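Ferritin, putative (Archaeoglobus fulgidus, PDB 5LS9) probably stores iron inside a hollow shell of 24 subunits, here in a humanized form made as a tool for cell-targeted delivery. Local coordinates at residues Tyr21-Tyr26 and Val47-Glu52; Ala30-Ser35 and Ser80-Pro85; Ala88-Tyr93 and Asp138-Leu143. The protein carries 10 engineered substitutions. All coordinates share one frame; numbering follows the deposited sequence.

Contact 1: Tyr21-Tyr26 and Val47-Glu52; sequences YSAYLY and VQWQEE. With MG (magnesium ion), chain M.
Tyr-26 turns the face of its ring not to another aromatic but to the aliphatic stem of a glutamine: Gln-48 CG lies 3.8 Å from the ring centroid of Tyr-26, a CH-pi contact only 17° off the ring normal. The first torsion of Gln-48, with CG trans to the backbone N, lays the methylene over the ring, and the bend at chi2 then turns the amide away to Arg-163, a hydrogen-bond partner outside the two segments. The next turn of the same helix adds Glu-52, whose CG rests obliquely against the ring, 3.7 Å from Tyr-26 CE2. From there the carboxylate, its plane 35° from that of the phenol, sends OE1 of Glu-52 to the magnesium ion at 2.5 Å. An alanine here in place of Tyr-26 would probably strip Gln-48 CG of its aromatic seat and let the carboxylate arm of Glu-52 turn more freely beside the metal. On the other flank the two backbones come together. The small Ala-23 lets them approach until its CA is 4.5 Å from CA of Trp-49, and its CB sits 3.8 Å from CE3 of the indole. The edge of that indole also meets the carbonyl of Ala-23, with Trp-49 CE3 3.4 Å from Ala-23 O. Beyond, Trp-49 packs on Leu-53 of the second subunit, so this flank faces the subunit interface while the Glu-52 flank faces the metal. The short axes run antiparallel at 169°, 8.0 Å apart. Glu-19 shares the ion with Glu-52, and Gln-129 also belongs to the site. A metal held between neighbouring helices by carboxylates is the hallmark of the ferritin four-helix bundle, and the place is consistent with its ferroxidase centre.

Contact 2: Ala30-Ser35 and Ser80-Pro85; sequences ASYFDS and SEWESP. Engineered in segment 80-85: Glu-83 (natural residue Asp).
Tyr-32 offers the face of its ring to the edge of Trp-82, a T-shaped pair by which the loop leading into helix 85-112 of the ferritin bundle is fastened to the C-terminal end of helix 6-35. The phenol ring and the six-membered ring of the indole have centroids 5.5 Å apart and planes 66° from each other. Trp-82 CE3 does the touching, 3.9 Å from Tyr-32 CG, while the CB of Trp-82 stands over the same face near the phenol end. With CG of Tyr-32 opposite the backbone N (chi1 165°), the ring reaches outward into the bend of the loop. Glu-81 crosses it at about a right angle, OE1 coming obliquely to within 3.8 Å of Tyr-32 CE1; the other carboxylate oxygen makes a salt bridge to Arg-69 of the second subunit. Past the engineered Glu-83, Ser-84 is the N-cap of helix 85-112, its OG bonded to Ala-87 N. Phe-33 lies behind Tyr-32 and takes CD2 of that ring over its own centre. The edge of Phe-33 is left to the proline that follows the cap: Pro-85 CB lies in the plane of the ring, 3.7 Å from Phe-33 CE1.

Contact 3: Ala88-Tyr93 and Asp138-Leu143; sequences AFEHVY and DIVEKL
Phe-89 and Ile-139 meet through a CH-pi interaction across segments 88-93 and 138-143. The methyl CG2 of Ile-139 stands over one face of the phenyl ring, 3.9 Å from the centroid of Phe-89 and 15° off its normal, displaced toward the rim that carries CD2 and CE2. The CD1 methyl at the far end of Ile-139 reaches the other rim, 4.0 Å from Phe-89 CE1, so the branched side chain spans the ring with two methyls. That span is possible because the CG1 arm, placed beside the backbone N by a chi1 of -57°, carries on to CD1 in an extended course.

Apolar packing continues the seam. Leu-143, one turn further along, crosses the phenylalanine at about a right angle and sets CD1 3.8 Å from Phe-89 CD2, obliquely to the ring. Val-140 fills the centre, its CG2 being 4.0 Å from Phe-89 CB and next to the backbone carbonyl of that residue, while Tyr-93 contributes its CB as a looser neighbour.

A third kind of contact joins a charged residue through its hydrocarbon part. CG of Glu-90 lies 3.7 Å from Val-140 CG1, and the extended chain takes the carboxylate past the valine to a salt bridge with Arg-144.

The short axes are antiparallel at 153°, with a closest approach of 9.1 Å. Helix 39-65 covers Phe-89 from the side, with Trp-44 meeting its ring edge-to-face and Met-45 packing nearby. Helix 150-160 closes over the other helix, where Leu-153 and Leu-156 touch Leu-143, while Val-92 leans on Tyr-26 and Met-29 of helix 6-35.

In the fold
From the N terminus, helix 6-35 supplies the first half of two contacts. Contact 1 closes a loop of 20 residues by folding helix 39-65 back against it; contact 2 closes a longer one of 44, bringing the long connection after helix 39-65 to the C-terminal end of helix 6-35. Their segments alternate along the chain, so these loops cross. Contact 3 follows in series and joins helices 85-112 and 116-146 across another 44 residues. The three touch one another: Leu-25 meets Trp-82 and His-91, and Phe-33 meets Ala-88. Together they tie all four long helices and the connecting loop into one bundle, with contacts 1 and 2 also reaching the second subunit.

Contact 1: Tyr21-Tyr26 and Val47-Glu52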
loop_
_atom_site.group_PDB
_atom_site.type_symbol
_atom_site.label_atom_id
_atom_site.label_comp_id
_atom_site.label_asym_id
_atom_site.label_seq_id
_atom_site.Cartn_x
_atom_site.Cartn_y
_atom_site.Cartn_z
ATOM N N TYR F 21 -5.677 13.491 56.812
ATOM C CA TYR F 21 -4.562 13.973 57.621
ATOM C C TYR F 21 -3.220 13.483 57.047
ATOM O O TYR F 21 -2.256 14.245 56.980
ATOM C CB TYR F 21 -4.702 13.580 59.095
ATOM C CG TYR F 21 -3.477 13.968 59.901
ATOM C CD1 TYR F 21 -3.001 15.283 59.894
ATOM C CD2 TYR F 21 -2.771 13.022 60.637
ATOM C CE1 TYR F 21 -1.868 15.643 60.602
ATOM C CE2 TYR F 21 -1.642 13.377 61.359
ATOM C CZ TYR F 21 -1.196 14.687 61.335
ATOM O OH TYR F 21 -0.079 15.042 62.045
ATOM N N SER F 22 -3.172 12.220 56.624
ATOM C CA SER F 22 -1.976 11.665 55.981
ATOM C C SER F 22 -1.546 12.543 54.808
ATOM O O SER F 22 -0.365 12.835 54.655
ATOM C CB SER F 22 -2.215 10.221 55.515
ATOM O OG SER F 22 -2.706 9.405 56.574
ATOM N N ALA F 23 -2.506 12.984 53.997
ATOM C CA ALA F 23 -2.229 13.926 52.906
ATOM C C ALA F 23 -1.660 15.243 53.431
ATOM O O ALA F 23 -0.610 15.700 53.001
ATOM C CB ALA F 23 -3.496 14.190 52.108
ATOM N N TYR F 24 -2.357 15.843 54.384
ATOM C CA TYR F 24 -1.902 17.085 54.982
ATOM C C TYR F 24 -0.481 16.937 55.572
ATOM O O TYR F 24 0.321 17.869 55.511
ATOM C CB TYR F 24 -2.916 17.560 56.037
ATOM C CG TYR F 24 -2.992 19.067 56.210
ATOM C CD1 TYR F 24 -3.176 19.912 55.112
ATOM C CD2 TYR F 24 -2.895 19.648 57.471
ATOM C CE1 TYR F 24 -3.239 21.289 55.265
ATOM C CE2 TYR F 24 -2.959 21.027 57.633
ATOM C CZ TYR F 24 -3.133 21.842 56.530
ATOM O OH TYR F 24 -3.197 23.211 56.698
ATOM N N LEU F 25 -0.159 15.764 56.114
ATOM C CA LEU F 25 1.187 15.502 56.640
ATOM C C LEU F 25 2.238 15.550 55.537
ATOM O O LEU F 25 3.265 16.222 55.683
ATOM C CB LEU F 25 1.245 14.140 57.349
ATOM C CG LEU F 25 2.582 13.662 57.940
ATOM C CD1 LEU F 25 2.998 14.525 59.122
ATOM C CD2 LEU F 25 2.511 12.201 58.358
ATOM N N TYR F 26 1.985 14.837 54.439
ATOM C CA TYR F 26 2.965 14.735 53.353
ATOM C C TYR F 26 3.133 16.065 52.637
ATOM O O TYR F 26 4.222 16.379 52.165
ATOM C CB TYR F 26 2.596 13.621 52.367
ATOM C CG TYR F 26 2.540 12.246 53.007
ATOM C CD1 TYR F 26 3.627 11.735 53.696
ATOM C CD2 TYR F 26 1.405 11.461 52.911
ATOM C CE1 TYR F 26 3.575 10.487 54.278
ATOM C CE2 TYR F 26 1.349 10.212 53.485
ATOM C CZ TYR F 26 2.434 9.735 54.164
ATOM O OH TYR F 26 2.363 8.499 54.734
ATOM N N VAL F 47 3.478 14.225 45.368
ATOM C CA VAL F 47 2.788 13.128 44.689
ATOM C C VAL F 47 2.088 12.242 45.725
ATOM O O VAL F 47 0.927 11.852 45.546
ATOM C CB VAL F 47 3.756 12.301 43.810
ATOM C CG1 VAL F 47 3.084 11.035 43.298
ATOM C CG2 VAL F 47 4.254 13.131 42.632
ATOM N N GLN F 48 2.788 11.941 46.815
ATOM C CA GLN F 48 2.205 11.151 47.895
ATOM C C GLN F 48 1.005 11.856 48.513
ATOM O O GLN F 48 0.101 11.208 49.019
ATOM C CB GLN F 48 3.247 10.897 48.973
ATOM C CG GLN F 48 2.828 9.859 49.995
ATOM C CD GLN F 48 2.841 8.456 49.431
ATOM O OE1 GLN F 48 3.894 7.940 49.056
ATOM N NE2 GLN F 48 1.673 7.824 49.374
ATOM N N TRP F 49 1.048 13.190 48.481
ATOM C CA TRP F 49 -0.039 14.083 48.930
ATOM C C TRP F 49 -1.271 13.909 48.057
ATOM O O TRP F 49 -2.361 13.641 48.563
ATOM C CB TRP F 49 0.468 15.562 48.982
ATOM C CG TRP F 49 -0.427 16.695 48.425
ATOM C CD1 TRP F 49 -0.314 17.295 47.200
ATOM C CD2 TRP F 49 -1.503 17.379 49.099
ATOM N NE1 TRP F 49 -1.260 18.279 47.058
ATOM C CE2 TRP F 49 -2.004 18.354 48.205
ATOM C CE3 TRP F 49 -2.102 17.251 50.363
ATOM C CZ2 TRP F 49 -3.070 19.198 48.531
ATOM C CZ3 TRP F 49 -3.163 18.094 50.691
ATOM C CH2 TRP F 49 -3.633 19.056 49.773
ATOM N N GLN F 50 -1.087 14.032 46.747
ATOM C CA GLN F 50 -2.167 13.781 45.799
ATOM C C GLN F 50 -2.683 12.355 45.951
ATOM O O GLN F 50 -3.887 12.140 46.072
ATOM C CB GLN F 50 -1.689 13.992 44.363
ATOM C CG GLN F 50 -1.393 15.439 44.002
ATOM C CD GLN F 50 -0.395 15.559 42.864
ATOM O OE1 GLN F 50 0.812 15.695 43.098
ATOM N NE2 GLN F 50 -0.885 15.487 41.629
ATOM N N GLU F 51 -1.769 11.388 45.960
ATOM C CA GLU F 51 -2.157 9.982 45.954
ATOM C C GLU F 51 -2.974 9.571 47.176
ATOM O O GLU F 51 -3.946 8.818 47.044
ATOM C CB GLU F 51 -0.932 9.091 45.827
ATOM C CG GLU F 51 -0.383 9.044 44.415
ATOM C CD GLU F 51 0.909 8.265 44.333
ATOM O OE1 GLU F 51 1.547 8.300 43.259
ATOM O OE2 GLU F 51 1.287 7.625 45.340
ATOM N N GLU F 52 -2.584 10.058 48.352
ATOM C CA GLU F 52 -3.356 9.809 49.574
ATOM C C GLU F 52 -4.689 10.555 49.498
ATOM O O GLU F 52 -5.712 10.071 49.992
ATOM C CB GLU F 52 -2.558 10.208 50.818
ATOM C CG GLU F 52 -1.346 9.317 51.090
ATOM C CD GLU F 52 -1.679 7.981 51.754
ATOM O OE1 GLU F 52 -2.843 7.765 52.171
ATOM O OE2 GLU F 52 -0.763 7.130 51.862
HETATM MG MG MG M . -3.581 5.482 52.672
#

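Contact 2: Ala30-Ser35 and Ser80-Pro85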
loop_
_atom_site.group_PDB
_atom_site.type_symbol
_atom_site.label_atom_id
_atom_site.label_comp_id
_atom_site.label_asym_id
_atom_site.label_seq_id
_atom_site.Cartn_x
_atom_site.Cartn_y
_atom_site.Cartn_z
ATOM N N ALA F 30 6.709 18.125 52.140
ATOM C CA ALA F 30 7.115 18.796 50.894
ATOM C C ALA F 30 7.658 20.197 51.171
ATOM O O ALA F 30 8.679 20.594 50.614
ATOM C CB ALA F 30 5.949 18.870 49.916
ATOM N N SER F 31 6.970 20.932 52.041
ATOM C CA SER F 31 7.417 22.254 52.457
ATOM C C SER F 31 8.748 22.166 53.200
ATOM O O SER F 31 9.650 22.976 52.968
ATOM C CB SER F 31 6.363 22.902 53.350
ATOM O OG SER F 31 6.189 22.156 54.535
ATOM N N TYR F 32 8.857 21.181 54.092
ATOM C CA TYR F 32 10.091 20.952 54.844
ATOM C C TYR F 32 11.273 20.754 53.891
ATOM O O TYR F 32 12.296 21.439 54.008
ATOM C CB TYR F 32 9.929 19.763 55.806
ATOM C CG TYR F 32 11.230 19.217 56.362
ATOM C CD1 TYR F 32 11.983 19.946 57.283
ATOM C CD2 TYR F 32 11.706 17.969 55.971
ATOM C CE1 TYR F 32 13.177 19.447 57.788
ATOM C CE2 TYR F 32 12.896 17.465 56.470
ATOM C CZ TYR F 32 13.626 18.203 57.375
ATOM O OH TYR F 32 14.801 17.688 57.859
ATOM N N PHE F 33 11.110 19.838 52.935
ATOM C CA PHE F 33 12.164 19.524 51.960
ATOM C C PHE F 33 12.426 20.680 50.998
ATOM O O PHE F 33 13.539 20.814 50.475
ATOM C CB PHE F 33 11.813 18.256 51.169
ATOM C CG PHE F 33 12.011 16.982 51.942
ATOM C CD1 PHE F 33 13.285 16.488 52.165
ATOM C CD2 PHE F 33 10.929 16.266 52.429
ATOM C CE1 PHE F 33 13.477 15.311 52.870
ATOM C CE2 PHE F 33 11.113 15.093 53.139
ATOM C CZ PHE F 33 12.388 14.613 53.360
ATOM N N ASP F 34 11.393 21.495 50.765
ATOM C CA ASP F 34 11.490 22.700 49.915
ATOM C C ASP F 34 12.431 23.775 50.480
ATOM O O ASP F 34 13.218 24.374 49.729
ATOM C CB ASP F 34 10.098 23.331 49.681
ATOM C CG ASP F 34 9.538 23.050 48.292
ATOM O OD1 ASP F 34 10.327 22.997 47.322
ATOM O OD2 ASP F 34 8.301 22.903 48.166
ATOM N N SER F 35 12.331 24.015 51.793
ATOM C CA SER F 35 13.141 25.036 52.467
ATOM C C SER F 35 14.628 24.665 52.476
ATOM O O SER F 35 15.478 25.535 52.287
ATOM C CB SER F 35 12.650 25.271 53.897
ATOM O OG SER F 35 13.170 24.292 54.772
ATOM N N SER F 80 5.752 20.416 61.819
ATOM C CA SER F 80 6.361 21.376 60.914
ATOM C C SER F 80 7.829 21.028 60.662
ATOM O O SER F 80 8.343 21.263 59.561
ATOM C CB SER F 80 6.213 22.790 61.494
ATOM O OG SER F 80 5.005 22.915 62.244
ATOM N N GLU F 81 8.487 20.437 61.667
ATOM C CA GLU F 81 9.934 20.191 61.618
ATOM C C GLU F 81 10.389 18.746 61.832
ATOM O O GLU F 81 9.673 17.918 62.403
ATOM C CB GLU F 81 10.645 21.096 62.632
ATOM C CG GLU F 81 10.721 22.549 62.190
ATOM C CD GLU F 81 11.330 22.696 60.807
ATOM O OE1 GLU F 81 12.320 21.976 60.529
ATOM O OE2 GLU F 81 10.806 23.514 60.008
ATOM N N TRP F 82 11.607 18.480 61.354
ATOM C CA TRP F 82 12.270 17.183 61.468
ATOM C C TRP F 82 13.793 17.366 61.472
ATOM O O TRP F 82 14.325 18.255 60.810
ATOM C CB TRP F 82 11.860 16.254 60.315
ATOM C CG TRP F 82 10.454 15.715 60.430
ATOM C CD1 TRP F 82 10.034 14.646 61.183
ATOM C CD2 TRP F 82 9.285 16.228 59.779
ATOM N NE1 TRP F 82 8.677 14.470 61.039
ATOM C CE2 TRP F 82 8.195 15.426 60.182
ATOM C CE3 TRP F 82 9.053 17.294 58.899
ATOM C CZ2 TRP F 82 6.901 15.652 59.730
ATOM C CZ3 TRP F 82 7.768 17.515 58.454
ATOM C CH2 TRP F 82 6.708 16.698 58.868
ATOM N N GLU F 83 14.479 16.509 62.224
ATOM C CA GLU F 83 15.936 16.557 62.355
ATOM C C GLU F 83 16.644 16.470 61.013
ATOM O O GLU F 83 17.592 17.213 60.760
ATOM C CB GLU F 83 16.427 15.399 63.232
ATOM C CG GLU F 83 16.112 15.542 64.713
ATOM C CD GLU F 83 17.182 16.312 65.474
ATOM O OE1 GLU F 83 18.329 15.817 65.588
ATOM O OE2 GLU F 83 16.865 17.409 65.972
ATOM N N SER F 84 16.178 15.549 60.168
ATOM C CA SER F 84 16.860 15.192 58.921
ATOM C C SER F 84 15.937 14.478 57.923
ATOM O O SER F 84 14.935 13.868 58.314
ATOM C CB SER F 84 18.036 14.264 59.228
ATOM O OG SER F 84 17.585 13.067 59.850
ATOM N N PRO F 85 16.292 14.533 56.626
ATOM C CA PRO F 85 15.602 13.723 55.624
ATOM C C PRO F 85 15.420 12.257 56.053
ATOM O O PRO F 85 14.398 11.641 55.734
ATOM C CB PRO F 85 16.528 13.824 54.415
ATOM C CG PRO F 85 17.129 15.183 54.537
ATOM C CD PRO F 85 17.312 15.407 56.013
#

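Contact 3: Ala88-Tyr93 and Asp138-Leu143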
loop_
_atom_site.group_PDB
_atom_site.type_symbol
_atom_site.label_atom_id
_atom_site.label_comp_id
_atom_site.label_asym_id
_atom_site.label_seq_id
_atom_site.Cartn_x
_atom_site.Cartn_y
_atom_site.Cartn_z
ATOM N N ALA F 88 12.800 12.284 58.898
ATOM C CA ALA F 88 11.564 12.591 58.188
ATOM C C ALA F 88 10.940 11.321 57.646
ATOM O O ALA F 88 9.780 11.038 57.925
ATOM C CB ALA F 88 11.835 13.562 57.047
ATOM N N PHE F 89 11.723 10.555 56.885
ATOM C CA PHE F 89 11.228 9.323 56.253
ATOM C C PHE F 89 11.009 8.168 57.224
ATOM O O PHE F 89 10.299 7.224 56.894
ATOM C CB PHE F 89 12.147 8.864 55.114
ATOM C CG PHE F 89 11.655 9.252 53.747
ATOM C CD1 PHE F 89 10.490 8.693 53.234
ATOM C CD2 PHE F 89 12.354 10.168 52.968
ATOM C CE1 PHE F 89 10.031 9.043 51.975
ATOM C CE2 PHE F 89 11.901 10.520 51.708
ATOM C CZ PHE F 89 10.741 9.955 51.208
ATOM N N GLU F 90 11.627 8.227 58.402
ATOM C CA GLU F 90 11.330 7.255 59.458
ATOM C C GLU F 90 9.987 7.531 60.135
ATOM O O GLU F 90 9.410 6.632 60.751
ATOM C CB GLU F 90 12.450 7.195 60.491
ATOM C CG GLU F 90 13.625 6.357 60.030
ATOM C CD GLU F 90 14.719 6.274 61.069
ATOM O OE1 GLU F 90 15.263 7.338 61.429
ATOM O OE2 GLU F 90 15.038 5.151 61.515
ATOM N N HIS F 91 9.489 8.761 60.016
ATOM C CA HIS F 91 8.134 9.084 60.467
ATOM C C HIS F 91 7.089 8.594 59.465
ATOM O O HIS F 91 6.017 8.117 59.856
ATOM C CB HIS F 91 7.966 10.584 60.688
ATOM C CG HIS F 91 6.782 10.931 61.532
ATOM N ND1 HIS F 91 5.589 11.368 60.997
ATOM C CD2 HIS F 91 6.602 10.893 62.873
ATOM C CE1 HIS F 91 4.728 11.595 61.974
ATOM N NE2 HIS F 91 5.319 11.315 63.123
ATOM N N VAL F 92 7.409 8.718 58.178
ATOM C CA VAL F 92 6.537 8.238 57.103
ATOM C C VAL F 92 6.243 6.748 57.295
ATOM O O VAL F 92 5.088 6.327 57.251
ATOM C CB VAL F 92 7.169 8.490 55.706
ATOM C CG1 VAL F 92 6.384 7.796 54.598
ATOM C CG2 VAL F 92 7.256 9.982 55.423
ATOM N N TYR F 93 7.289 5.959 57.518
ATOM C CA TYR F 93 7.128 4.525 57.746
ATOM C C TYR F 93 6.209 4.274 58.952
ATOM O O TYR F 93 5.106 3.744 58.788
ATOM C CB TYR F 93 8.501 3.854 57.922
ATOM C CG TYR F 93 8.457 2.349 58.138
ATOM C CD1 TYR F 93 7.838 1.509 57.216
ATOM C CD2 TYR F 93 9.061 1.767 59.252
ATOM C CE1 TYR F 93 7.807 0.135 57.405
ATOM C CE2 TYR F 93 9.032 0.396 59.450
ATOM C CZ TYR F 93 8.405 -0.416 58.526
ATOM O OH TYR F 93 8.384 -1.778 58.723
ATOM N N ASP F 138 12.221 1.272 51.745
ATOM C CA ASP F 138 13.340 1.234 50.805
ATOM C C ASP F 138 14.174 2.486 51.013
ATOM O O ASP F 138 15.389 2.407 51.179
ATOM C CB ASP F 138 12.869 1.149 49.346
ATOM C CG ASP F 138 13.993 0.757 48.389
ATOM O OD1 ASP F 138 15.047 0.287 48.874
ATOM O OD2 ASP F 138 13.824 0.910 47.153
ATOM N N ILE F 139 13.499 3.633 51.043
ATOM C CA ILE F 139 14.170 4.931 51.117
ATOM C C ILE F 139 14.780 5.181 52.505
ATOM O O ILE F 139 15.870 5.757 52.610
ATOM C CB ILE F 139 13.213 6.087 50.722
ATOM C CG1 ILE F 139 12.655 5.860 49.312
ATOM C CG2 ILE F 139 13.927 7.436 50.767
ATOM C CD1 ILE F 139 11.356 6.590 49.040
ATOM N N VAL F 140 14.082 4.757 53.557
ATOM C CA VAL F 140 14.607 4.853 54.925
ATOM C C VAL F 140 15.982 4.200 54.989
ATOM O O VAL F 140 16.948 4.816 55.449
ATOM C CB VAL F 140 13.677 4.166 55.953
ATOM C CG1 VAL F 140 14.395 3.936 57.273
ATOM C CG2 VAL F 140 12.423 4.995 56.181
ATOM N N GLU F 141 16.041 2.950 54.522
ATOM C CA GLU F 141 17.284 2.182 54.434
ATOM C C GLU F 141 18.340 2.936 53.631
ATOM O O GLU F 141 19.442 3.166 54.124
ATOM C CB GLU F 141 17.042 0.811 53.785
ATOM C CG GLU F 141 16.431 -0.251 54.687
ATOM C CD GLU F 141 16.182 -1.559 53.941
ATOM O OE1 GLU F 141 15.316 -1.583 53.041
ATOM O OE2 GLU F 141 16.849 -2.569 54.252
ATOM N N LYS F 142 17.999 3.322 52.403
ATOM C CA LYS F 142 18.932 4.056 51.537
ATOM C C LYS F 142 19.515 5.289 52.206
ATOM O O LYS F 142 20.675 5.614 51.980
ATOM C CB LYS F 142 18.267 4.478 50.228
ATOM C CG LYS F 142 18.012 3.321 49.284
ATOM C CD LYS F 142 18.285 3.691 47.838
ATOM C CE LYS F 142 18.162 2.463 46.951
ATOM N NZ LYS F 142 18.795 2.664 45.623
ATOM N N LEU F 143 18.711 5.971 53.020
ATOM C CA LEU F 143 19.169 7.177 53.704
ATOM C C LEU F 143 20.161 6.898 54.837
ATOM O O LEU F 143 21.023 7.730 55.115
ATOM C CB LEU F 143 17.979 8.000 54.203
ATOM C CG LEU F 143 17.250 8.788 53.110
ATOM C CD1 LEU F 143 15.975 9.413 53.646
ATOM C CD2 LEU F 143 18.136 9.874 52.512
#